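Local coordinates for protein endo-beta-1,4-glucanase (cellulase B) (PDB 4V2X) that probably hydrolyses beta-1,4-glucosidic bonds in xyloglucan and beta-1,3-1,4-glucans, with a family 5 catalytic module joined to an immunoglobulin-like module and a CBM46, at residues E296-E299 with A300-V304; A246-Q249 with P250-N253; L545-A548 with F549-V553; F527-F530 with G531-F534; S174-E177 with Q178-N181. All blocks are in the same frame, centred on the assembly; numbering follows the deposited sequence.

Contact 1. Residues E296-E299 with A300-V304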
# COMPACT_ATOMS: atom_id res chain seq x y z
N GLU A 296 -18.84 17.80 -11.24
CA GLU A 296 -18.11 16.53 -11.21
C GLU A 296 -16.85 16.61 -12.07
O GLU A 296 -15.79 16.12 -11.68
CB GLU A 296 -18.97 15.34 -11.64
CG GLU A 296 -18.24 14.03 -11.37
CD GLU A 296 -19.03 12.80 -11.73
OE1 GLU A 296 -18.90 12.34 -12.89
OE2 GLU A 296 -19.75 12.28 -10.85
N ILE A 297 -16.99 17.19 -13.26
CA ILE A 297 -15.86 17.36 -14.17
C ILE A 297 -14.76 18.22 -13.54
O ILE A 297 -13.59 17.85 -13.54
CB ILE A 297 -16.32 17.97 -15.52
CG1 ILE A 297 -17.06 16.91 -16.33
CG2 ILE A 297 -15.15 18.52 -16.33
CD1 ILE A 297 -17.91 17.47 -17.45
N ILE A 298 -15.15 19.37 -12.99
CA ILE A 298 -14.18 20.27 -12.38
C ILE A 298 -13.48 19.58 -11.22
O ILE A 298 -12.25 19.59 -11.15
CB ILE A 298 -14.83 21.61 -11.94
CG1 ILE A 298 -15.27 22.41 -13.17
CG2 ILE A 298 -13.86 22.43 -11.10
CD1 ILE A 298 -16.23 23.54 -12.86
N GLU A 299 -14.24 18.96 -10.33
CA GLU A 299 -13.67 18.34 -9.13
C GLU A 299 -12.77 17.17 -9.49
O GLU A 299 -11.65 17.06 -8.98
CB GLU A 299 -14.77 17.88 -8.17
CG GLU A 299 -15.52 19.04 -7.52
CD GLU A 299 -16.73 18.60 -6.72
OE1 GLU A 299 -17.07 17.39 -6.71
OE2 GLU A 299 -17.36 19.48 -6.10
N ALA A 300 -13.26 16.30 -10.36
CA ALA A 300 -12.51 15.12 -10.76
C ALA A 300 -11.19 15.49 -11.43
O ALA A 300 -10.13 14.99 -11.08
CB ALA A 300 -13.34 14.23 -11.67
N PHE A 301 -11.25 16.39 -12.40
CA PHE A 301 -10.05 16.71 -13.13
C PHE A 301 -9.14 17.67 -12.37
O PHE A 301 -7.95 17.67 -12.60
CB PHE A 301 -10.38 17.08 -14.57
CG PHE A 301 -10.90 15.91 -15.33
CD1 PHE A 301 -10.05 14.86 -15.65
CD2 PHE A 301 -12.25 15.79 -15.65
CE1 PHE A 301 -10.52 13.74 -16.31
CE2 PHE A 301 -12.73 14.67 -16.30
CZ PHE A 301 -11.86 13.65 -16.64
N ASP A 302 -9.68 18.41 -11.41
CA ASP A 302 -8.81 19.12 -10.47
C ASP A 302 -7.99 18.11 -9.67
O ASP A 302 -6.79 18.30 -9.49
CB ASP A 302 -9.60 20.02 -9.52
CG ASP A 302 -9.93 21.39 -10.12
OD1 ASP A 302 -9.44 21.72 -11.23
OD2 ASP A 302 -10.67 22.14 -9.46
N ARG A 303 -8.62 17.04 -9.19
CA ARG A 303 -7.90 16.00 -8.46
C ARG A 303 -6.81 15.39 -9.33
O ARG A 303 -5.67 15.22 -8.91
CB ARG A 303 -8.85 14.89 -7.98
CG ARG A 303 -9.82 15.28 -6.88
CD ARG A 303 -10.48 14.05 -6.26
NE ARG A 303 -11.29 13.27 -7.21
CZ ARG A 303 -12.59 13.45 -7.44
NH1 ARG A 303 -13.28 14.40 -6.82
NH2 ARG A 303 -13.22 12.66 -8.31
N VAL A 304 -7.17 15.07 -10.56
CA VAL A 304 -6.24 14.47 -11.50
C VAL A 304 -5.06 15.41 -11.78
O VAL A 304 -3.91 14.99 -11.78
CB VAL A 304 -6.96 14.10 -12.82
CG1 VAL A 304 -5.97 13.67 -13.89
CG2 VAL A 304 -7.97 12.98 -12.57
O HOH W 1 -16.15 14.69 -7.48
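Helix 291-309 is one of the outer helices of the (beta/alpha)8 barrel of this family 5 glycoside hydrolase, on the crossover between parallel strands 267-273 and 315-320, and in its middle E299 meets R303, I297 meets F301 and I298 meets D302, each pair one turn apart. Four consecutive i to i+4 bonds hold the backbone, from A300 N to E296 O at 2.9 Å through to R303 N to E299 O.

R303 carries most of the polar side. Its chain bends at chi3 (-63°), which turns the guanidinium back so that one face lies over E299 O, offset to the rim. Water 1 sits in the guanidinium plane at its edge, accepting from R303 NH1 at 3.0 Å and donating to E299 OE1 at 3.0 Å. The two charged groups therefore meet through the water, with E299 OE1 and R303 NH1 4.8 Å apart. R303 NE is used elsewhere, on T247 O.

The other pairs are less polar. I297 CG2 touches F301 CD2 at 4.0 Å, while I297 O lies near the ring plane at that same edge, 3.2 Å from F301 CD2. Y273 meets the F301 ring edge-to-face. I298 and D302 lie side by side, I298 CG2 3.6 Å from D302 OD2; the other oxygen, D302 OD1, forms a salt bridge with R351.

Because water separates E299 from R303, their attraction is probably weaker than in a direct salt bridge, and the arginine's rotation is likely to be set as much by T247 as by the glutamate.

Contact 2. Residues A246-Q249 with P250-N253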
# COMPACT_ATOMS: atom_id res chain seq x y z
N ALA A 246 -10.97 4.93 -12.33
CA ALA A 246 -11.77 5.93 -11.64
C ALA A 246 -10.89 7.06 -11.09
O ALA A 246 -9.67 6.96 -11.12
CB ALA A 246 -12.57 5.27 -10.53
N THR A 247 -11.51 8.12 -10.61
CA THR A 247 -10.79 9.35 -10.26
C THR A 247 -10.90 9.80 -8.80
O THR A 247 -10.47 10.89 -8.47
CB THR A 247 -11.26 10.54 -11.13
OG1 THR A 247 -12.63 10.85 -10.81
CG2 THR A 247 -11.12 10.24 -12.61
N SER A 248 -11.45 8.97 -7.93
CA SER A 248 -11.53 9.34 -6.51
C SER A 248 -10.12 9.51 -5.93
O SER A 248 -9.18 8.88 -6.39
CB SER A 248 -12.30 8.29 -5.71
OG SER A 248 -11.55 7.10 -5.62
N GLN A 249 -9.98 10.37 -4.93
CA GLN A 249 -8.65 10.69 -4.41
C GLN A 249 -7.86 9.47 -3.94
O GLN A 249 -6.68 9.37 -4.25
CB GLN A 249 -8.71 11.72 -3.28
CG GLN A 249 -7.36 12.35 -2.98
CD GLN A 249 -6.79 13.10 -4.18
OE1 GLN A 249 -7.44 13.98 -4.73
NE2 GLN A 249 -5.58 12.73 -4.60
N PRO A 250 -8.48 8.54 -3.19
CA PRO A 250 -7.70 7.39 -2.73
C PRO A 250 -7.13 6.57 -3.88
O PRO A 250 -6.01 6.08 -3.78
CB PRO A 250 -8.70 6.58 -1.91
CG PRO A 250 -9.69 7.58 -1.45
CD PRO A 250 -9.84 8.53 -2.61
N LEU A 251 -7.89 6.43 -4.96
CA LEU A 251 -7.42 5.67 -6.13
C LEU A 251 -6.31 6.41 -6.88
O LEU A 251 -5.36 5.80 -7.35
CB LEU A 251 -8.59 5.35 -7.06
CG LEU A 251 -9.72 4.52 -6.44
CD1 LEU A 251 -10.83 4.30 -7.44
CD2 LEU A 251 -9.19 3.21 -5.88
N LEU A 252 -6.43 7.73 -6.97
CA LEU A 252 -5.37 8.52 -7.58
C LEU A 252 -4.10 8.42 -6.74
O LEU A 252 -3.00 8.25 -7.28
CB LEU A 252 -5.79 9.99 -7.72
CG LEU A 252 -6.97 10.31 -8.63
CD1 LEU A 252 -7.33 11.78 -8.46
CD2 LEU A 252 -6.66 10.01 -10.09
N ASN A 253 -4.26 8.52 -5.42
CA ASN A 253 -3.12 8.39 -4.51
C ASN A 253 -2.41 7.06 -4.67
O ASN A 253 -1.18 7.01 -4.70
CB ASN A 253 -3.55 8.58 -3.05
CG ASN A 253 -3.89 10.02 -2.72
OD1 ASN A 253 -3.57 10.93 -3.47
ND2 ASN A 253 -4.53 10.23 -1.58
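S248 is the N-cap of helix 249-262, and its carbonyl together with that of Q249 receives the amides of L252 and N253. This first turn follows barrel strand 238-241 of the (beta/alpha)8 domain, with P250 inside it, a residue without an amide hydrogen.

Of the backbone bonds, L252 N to S248 O spans 3.0 Å and N253 N to Q249 O 2.8 Å.

One side-chain bond spans the same turn. Q249 NE2 gives a hydrogen to N253 OD1 at 2.9 Å. The acceptor is in the plane of the Q249 amide, but the donor stands above the N253 carbonyl plane, 47° out of it, and the two amides are 44° apart. A bend at chi2 (61°) brings the Q249 amide round to N253, and NE2 also bonds T307 OG1 on helix 291-309. With an alanine in place of N253, Q249 NE2 would probably lose this acceptor and its amide be held mainly by T307.

The van der Waals contacts face the loop. L252 CD1 rests 3.3 Å from T247 O, and its side chain also touches R303 and F308. L251 leaves the helix at a wide angle to L252, past S248 OG, which lies 3.3 Å from L251 CG, until its tip atom L251 CD1 makes an apolar contact with A246 CB at 3.7 Å.

Contact 3. Residues L545-A548 with F549-V553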
# COMPACT_ATOMS: atom_id res chain seq x y z
N LEU A 545 -42.93 0.66 -23.08
CA LEU A 545 -42.53 0.42 -21.69
C LEU A 545 -41.92 -0.97 -21.72
O LEU A 545 -42.59 -1.91 -22.15
CB LEU A 545 -43.72 0.45 -20.73
CG LEU A 545 -44.56 1.73 -20.68
CD1 LEU A 545 -45.61 1.63 -19.59
CD2 LEU A 545 -43.68 2.95 -20.46
N THR A 546 -40.68 -1.10 -21.28
CA THR A 546 -39.93 -2.33 -21.50
C THR A 546 -40.27 -3.44 -20.51
O THR A 546 -40.80 -3.19 -19.42
CB THR A 546 -38.41 -2.10 -21.42
OG1 THR A 546 -38.07 -1.72 -20.09
CG2 THR A 546 -37.97 -1.02 -22.41
N GLU A 547 -39.91 -4.66 -20.88
CA GLU A 547 -40.04 -5.78 -19.95
C GLU A 547 -39.20 -5.57 -18.69
O GLU A 547 -39.60 -5.94 -17.59
CB GLU A 547 -39.67 -7.10 -20.63
CG GLU A 547 -40.06 -8.30 -19.78
CD GLU A 547 -40.01 -9.62 -20.52
OE1 GLU A 547 -40.05 -9.63 -21.77
OE2 GLU A 547 -39.95 -10.66 -19.83
N ALA A 548 -38.03 -4.95 -18.85
CA ALA A 548 -37.16 -4.66 -17.70
C ALA A 548 -37.83 -3.71 -16.72
O ALA A 548 -37.65 -3.83 -15.51
CB ALA A 548 -35.85 -4.07 -18.18
N PHE A 549 -38.60 -2.76 -17.24
CA PHE A 549 -39.41 -1.88 -16.39
C PHE A 549 -40.39 -2.70 -15.57
O PHE A 549 -40.42 -2.60 -14.34
CB PHE A 549 -40.16 -0.85 -17.23
CG PHE A 549 -41.18 -0.04 -16.47
CD1 PHE A 549 -40.79 0.95 -15.59
CD2 PHE A 549 -42.54 -0.24 -16.69
CE1 PHE A 549 -41.73 1.72 -14.91
CE2 PHE A 549 -43.49 0.52 -16.02
CZ PHE A 549 -43.09 1.50 -15.13
N PHE A 550 -41.18 -3.53 -16.25
CA PHE A 550 -42.22 -4.30 -15.57
C PHE A 550 -41.68 -5.34 -14.59
O PHE A 550 -42.36 -5.67 -13.62
CB PHE A 550 -43.16 -4.95 -16.59
CG PHE A 550 -44.06 -3.96 -17.28
CD1 PHE A 550 -45.02 -3.27 -16.56
CD2 PHE A 550 -43.94 -3.72 -18.63
CE1 PHE A 550 -45.85 -2.36 -17.18
CE2 PHE A 550 -44.78 -2.81 -19.27
CZ PHE A 550 -45.73 -2.13 -18.54
N ARG A 551 -40.47 -5.84 -14.82
CA ARG A 551 -39.85 -6.78 -13.87
C ARG A 551 -39.73 -6.19 -12.46
O ARG A 551 -39.69 -6.94 -11.48
CB ARG A 551 -38.48 -7.25 -14.36
CG ARG A 551 -38.53 -8.39 -15.36
CD ARG A 551 -37.23 -9.17 -15.40
NE ARG A 551 -36.10 -8.36 -15.87
CZ ARG A 551 -35.82 -8.12 -17.14
NH1 ARG A 551 -36.59 -8.60 -18.12
NH2 ARG A 551 -34.77 -7.37 -17.45
N GLU A 552 -39.67 -4.87 -12.37
CA GLU A 552 -39.56 -4.19 -11.08
C GLU A 552 -40.78 -3.33 -10.76
O GLU A 552 -40.67 -2.31 -10.07
CB GLU A 552 -38.26 -3.39 -11.05
CG GLU A 552 -37.04 -4.28 -11.23
CD GLU A 552 -35.73 -3.56 -11.03
OE1 GLU A 552 -35.42 -3.19 -9.88
OE2 GLU A 552 -35.02 -3.36 -12.04
N VAL A 553 -41.94 -3.75 -11.26
CA VAL A 553 -43.20 -3.14 -10.92
C VAL A 553 -44.10 -4.21 -10.30
O VAL A 553 -44.32 -5.27 -10.90
CB VAL A 553 -43.89 -2.53 -12.16
CG1 VAL A 553 -45.27 -2.00 -11.82
CG2 VAL A 553 -43.01 -1.43 -12.77
O HOH W 2 -35.25 -4.39 -14.47
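F550 N bonds T546 O at 3.2 Å and R551 N bonds E547 O at 2.9 Å, the single turn of the short helix 547-551, which starts directly after strand 542-545. T546 is its N-cap: the hydroxyl OG1 accepts from F549 N at 3.1 Å.

With chi1 at 66°, T546 OG1 stands between its own N and carbonyl carbon, where it can reach both F549 N and the carbonyl of Y532. L545 lays its CB against the F550 ring, 3.7 Å from CE2, and its CD1 comes within 3.9 Å of F550 CZ. The opposite charges of E547 and R551 stay short of a salt bridge; the guanidinium instead spreads one face over A548 CA, with R551 NH2 3.5 Å from A548 CB. Water 2 links the end of the turn, donating to A548 O at 2.7 Å and to E552 OE2.

In the CBM46 module the helix connects strand 542-545 to strand 556-564 across the antiparallel sheet. F549 packs on A511 of strand 506-513, and both F549 and F550 touch I574 of strand 569-577, whereas A548 faces Y532 of the preceding loop.

Contact 4. Residues F527-F530 with G531-F534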
# COMPACT_ATOMS: atom_id res chain seq x y z
N PHE A 527 -38.01 9.26 -11.65
CA PHE A 527 -37.66 9.41 -13.07
C PHE A 527 -36.93 8.17 -13.55
O PHE A 527 -35.82 7.88 -13.10
CB PHE A 527 -36.74 10.62 -13.28
CG PHE A 527 -37.43 11.94 -13.10
CD1 PHE A 527 -38.04 12.56 -14.18
CD2 PHE A 527 -37.46 12.56 -11.87
CE1 PHE A 527 -38.67 13.78 -14.03
CE2 PHE A 527 -38.09 13.79 -11.72
CZ PHE A 527 -38.70 14.39 -12.80
N LYS A 528 -37.57 7.44 -14.46
CA LYS A 528 -37.01 6.19 -14.97
C LYS A 528 -35.93 6.44 -16.02
O LYS A 528 -35.77 7.55 -16.54
CB LYS A 528 -38.12 5.31 -15.57
CG LYS A 528 -39.25 4.96 -14.61
CD LYS A 528 -38.77 4.23 -13.35
CE LYS A 528 -38.62 5.15 -12.15
NZ LYS A 528 -38.16 4.43 -10.93
N GLU A 529 -35.16 5.39 -16.30
CA GLU A 529 -34.01 5.48 -17.18
C GLU A 529 -34.42 5.39 -18.66
O GLU A 529 -35.02 4.40 -19.09
CB GLU A 529 -33.01 4.39 -16.83
CG GLU A 529 -31.79 4.41 -17.73
CD GLU A 529 -30.73 3.40 -17.37
OE1 GLU A 529 -30.79 2.81 -16.27
OE2 GLU A 529 -29.83 3.19 -18.21
N PHE A 530 -34.04 6.40 -19.44
CA PHE A 530 -34.39 6.47 -20.86
C PHE A 530 -33.76 5.28 -21.59
O PHE A 530 -32.58 5.00 -21.42
CB PHE A 530 -33.88 7.79 -21.45
CG PHE A 530 -34.45 8.13 -22.81
CD1 PHE A 530 -34.04 7.45 -23.95
CD2 PHE A 530 -35.39 9.15 -22.94
CE1 PHE A 530 -34.55 7.78 -25.20
CE2 PHE A 530 -35.91 9.47 -24.19
CZ PHE A 530 -35.49 8.79 -25.32
N GLY A 531 -34.56 4.60 -22.40
CA GLY A 531 -34.09 3.44 -23.17
C GLY A 531 -34.27 2.16 -22.38
O GLY A 531 -34.93 1.22 -22.85
N TYR A 532 -33.73 2.12 -21.17
CA TYR A 532 -33.78 0.92 -20.35
C TYR A 532 -35.20 0.60 -19.90
O TYR A 532 -35.64 -0.55 -20.04
CB TYR A 532 -32.87 1.06 -19.12
CG TYR A 532 -32.87 -0.18 -18.26
CD1 TYR A 532 -32.17 -1.31 -18.64
CD2 TYR A 532 -33.61 -0.22 -17.08
CE1 TYR A 532 -32.19 -2.46 -17.87
CE2 TYR A 532 -33.64 -1.37 -16.30
CZ TYR A 532 -32.92 -2.48 -16.70
OH TYR A 532 -32.94 -3.61 -15.93
N ALA A 533 -35.91 1.60 -19.37
CA ALA A 533 -37.25 1.41 -18.83
C ALA A 533 -38.37 1.76 -19.81
O ALA A 533 -39.49 1.24 -19.72
CB ALA A 533 -37.41 2.21 -17.54
N PHE A 534 -38.08 2.65 -20.75
CA PHE A 534 -39.08 3.11 -21.71
C PHE A 534 -38.37 3.69 -22.92
O PHE A 534 -37.19 4.04 -22.84
CB PHE A 534 -39.95 4.19 -21.07
CG PHE A 534 -39.20 5.46 -20.78
CD1 PHE A 534 -38.51 5.60 -19.58
CD2 PHE A 534 -39.13 6.48 -21.72
CE1 PHE A 534 -37.80 6.76 -19.31
CE2 PHE A 534 -38.41 7.63 -21.45
CZ PHE A 534 -37.75 7.77 -20.25
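F534 runs its ring past three residues of the segment before it, K528, E529 and F530. From CB the ring carbon CG stands between the backbone N and the carbonyl carbon (chi1 67°), which swings the ring back over the turn. CD1 then passes E529 O at 3.7 Å. CE1 meets K528 O at 3.5 Å, the carbonyl oxygen lying at the ring edge near its plane. At the tip, CZ touches F530 CA at 3.7 Å, and on the far side CE2 rests 3.7 Å from F530 CD2, the two rings oblique with their planes 68° apart.

The backbone beneath is the tight turn leading into strand 534-537 of the CBM46 module. A533 N bonds E529 O at 3.0 Å, and a weak bond from Y532 N to F530 O makes a classic gamma turn at G531. The backbone there would jam a CB against F530 O, which calls for glycine.

Replacing the F534 ring with an alanine methyl is likely to open a gap beside K528 CB and take away one of the walls of the F530 ring. K327 NZ of the catalytic module binds both E529 OE2 and F530 O, while E529 CD packs 3.6 Å from Y532 CB.

Contact 5. Residues S174-E177 with Q178-N181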
# COMPACT_ATOMS: atom_id res chain seq x y z
N SER A 174 3.02 -14.05 -18.78
CA SER A 174 3.24 -14.67 -20.09
C SER A 174 2.80 -13.75 -21.23
O SER A 174 3.51 -13.60 -22.23
CB SER A 174 2.51 -16.00 -20.21
OG SER A 174 2.68 -16.52 -21.52
N LEU A 175 1.64 -13.13 -21.09
CA LEU A 175 1.12 -12.28 -22.15
C LEU A 175 2.01 -11.06 -22.35
O LEU A 175 2.35 -10.73 -23.48
CB LEU A 175 -0.33 -11.86 -21.86
CG LEU A 175 -1.39 -12.97 -21.95
CD1 LEU A 175 -2.77 -12.41 -21.69
CD2 LEU A 175 -1.37 -13.67 -23.30
N TRP A 176 2.42 -10.42 -21.26
CA TRP A 176 3.24 -9.23 -21.38
C TRP A 176 4.68 -9.54 -21.79
O TRP A 176 5.31 -8.73 -22.45
CB TRP A 176 3.20 -8.37 -20.12
CG TRP A 176 2.04 -7.41 -20.16
CD1 TRP A 176 1.02 -7.32 -19.27
CD2 TRP A 176 1.77 -6.45 -21.19
NE1 TRP A 176 0.14 -6.34 -19.66
CE2 TRP A 176 0.58 -5.80 -20.84
CE3 TRP A 176 2.44 -6.07 -22.36
CZ2 TRP A 176 0.03 -4.78 -21.63
CZ3 TRP A 176 1.88 -5.07 -23.14
CH2 TRP A 176 0.69 -4.43 -22.77
N GLU A 177 5.18 -10.71 -21.41
CA GLU A 177 6.46 -11.18 -21.94
C GLU A 177 6.40 -11.32 -23.46
O GLU A 177 7.28 -10.83 -24.17
CB GLU A 177 6.87 -12.51 -21.28
CG GLU A 177 7.47 -12.32 -19.89
CD GLU A 177 7.80 -13.63 -19.20
OE1 GLU A 177 7.49 -14.71 -19.74
OE2 GLU A 177 8.39 -13.57 -18.09
N GLN A 178 5.34 -11.95 -23.96
CA GLN A 178 5.16 -12.15 -25.41
C GLN A 178 4.98 -10.85 -26.17
O GLN A 178 5.59 -10.66 -27.22
CB GLN A 178 3.95 -13.04 -25.69
CG GLN A 178 4.15 -14.50 -25.32
CD GLN A 178 2.90 -15.32 -25.55
OE1 GLN A 178 2.55 -15.62 -26.69
NE2 GLN A 178 2.20 -15.67 -24.48
N LEU A 179 4.11 -9.96 -25.67
CA LEU A 179 3.87 -8.69 -26.35
C LEU A 179 5.10 -7.80 -26.32
O LEU A 179 5.44 -7.19 -27.33
CB LEU A 179 2.69 -7.96 -25.73
CG LEU A 179 1.34 -8.64 -25.92
CD1 LEU A 179 0.27 -7.94 -25.09
CD2 LEU A 179 0.95 -8.67 -27.39
N SER A 180 5.74 -7.71 -25.16
CA SER A 180 6.93 -6.87 -25.02
C SER A 180 8.02 -7.35 -25.97
O SER A 180 8.66 -6.54 -26.62
CB SER A 180 7.42 -6.80 -23.57
OG SER A 180 7.98 -8.01 -23.12
N ASN A 181 8.19 -8.66 -26.08
CA ASN A 181 9.18 -9.22 -27.01
C ASN A 181 8.81 -8.95 -28.47
O ASN A 181 9.65 -8.49 -29.24
CB ASN A 181 9.35 -10.72 -26.80
CG ASN A 181 10.38 -11.32 -27.75
OD1 ASN A 181 10.03 -12.04 -28.67
ND2 ASN A 181 11.64 -10.99 -27.53
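Q178 and S174 are joined twice over on helix 165-183, an outer helix of the (beta/alpha)8 barrel between strands 145-149 and 190-193. The first tie is the ordinary helical bond, Q178 N to S174 O at 3.0 Å. The second comes from the side chain, whose NE2 gives weak bonds to S174 O at 3.3 Å and to S174 OG at 3.1 Å. Both amide ends also have partners off the helix: Q178 NE2 donates to Y122 O, and Q178 OE1 accepts from I124 N. The S174 hydroxyl, through OG, bonds D121 O.

S180 makes the other hydroxyl contact. With chi1 at 70°, its OG turns back along the helix and comes 2.8 Å from W176 O and 3.1 Å from E177 O. W176 O also receives S180 N at 2.9 Å. Further bonds of the same helical kind join L179 N to L175 O and N181 N to E177 O.

The apolar contact is a CH-pi one. L179 CD1 sits over the face of the W176 six-membered ring, 4.1 Å from its centroid and 22° off the normal; its nearest ring carbon is W176 CZ3 at 3.8 Å. The indole is further fixed by NE1 donating to S194 O, and F222 and Y172 each meet it edge-to-face.

The glutamine amide, shared between its own helix and the 121-124 loop, is probably kept from flipping by Y122 O at one end and I124 N at the other, the S174 bonds being weak; the indole is likely to be held by S194 O and its aromatic neighbours as well as the leucine methyl.

The five contacts fall into two groups. Contacts 1, 2 and 5 belong to the catalytic barrel. Contacts 1 and 2 touch, their centres 11 Å apart, through R303 NE and T247 O at 2.8 Å, so helix 291-309 is tied to the loop that leads into helix 249-262. Contact 5 is on the barrel too, its centre 28 Å from that of contact 2; the side chain of the calcium-binding D216 lies about 11 Å from that of L251, and the side chain of D217 about 12 Å from that of W176. Contacts 3 and 4 form a pair in the CBM46 module, centres 10 Å apart, joined by T546 OG1 to Y532 O at 2.7 Å. Contact 4 faces the catalytic module through K327.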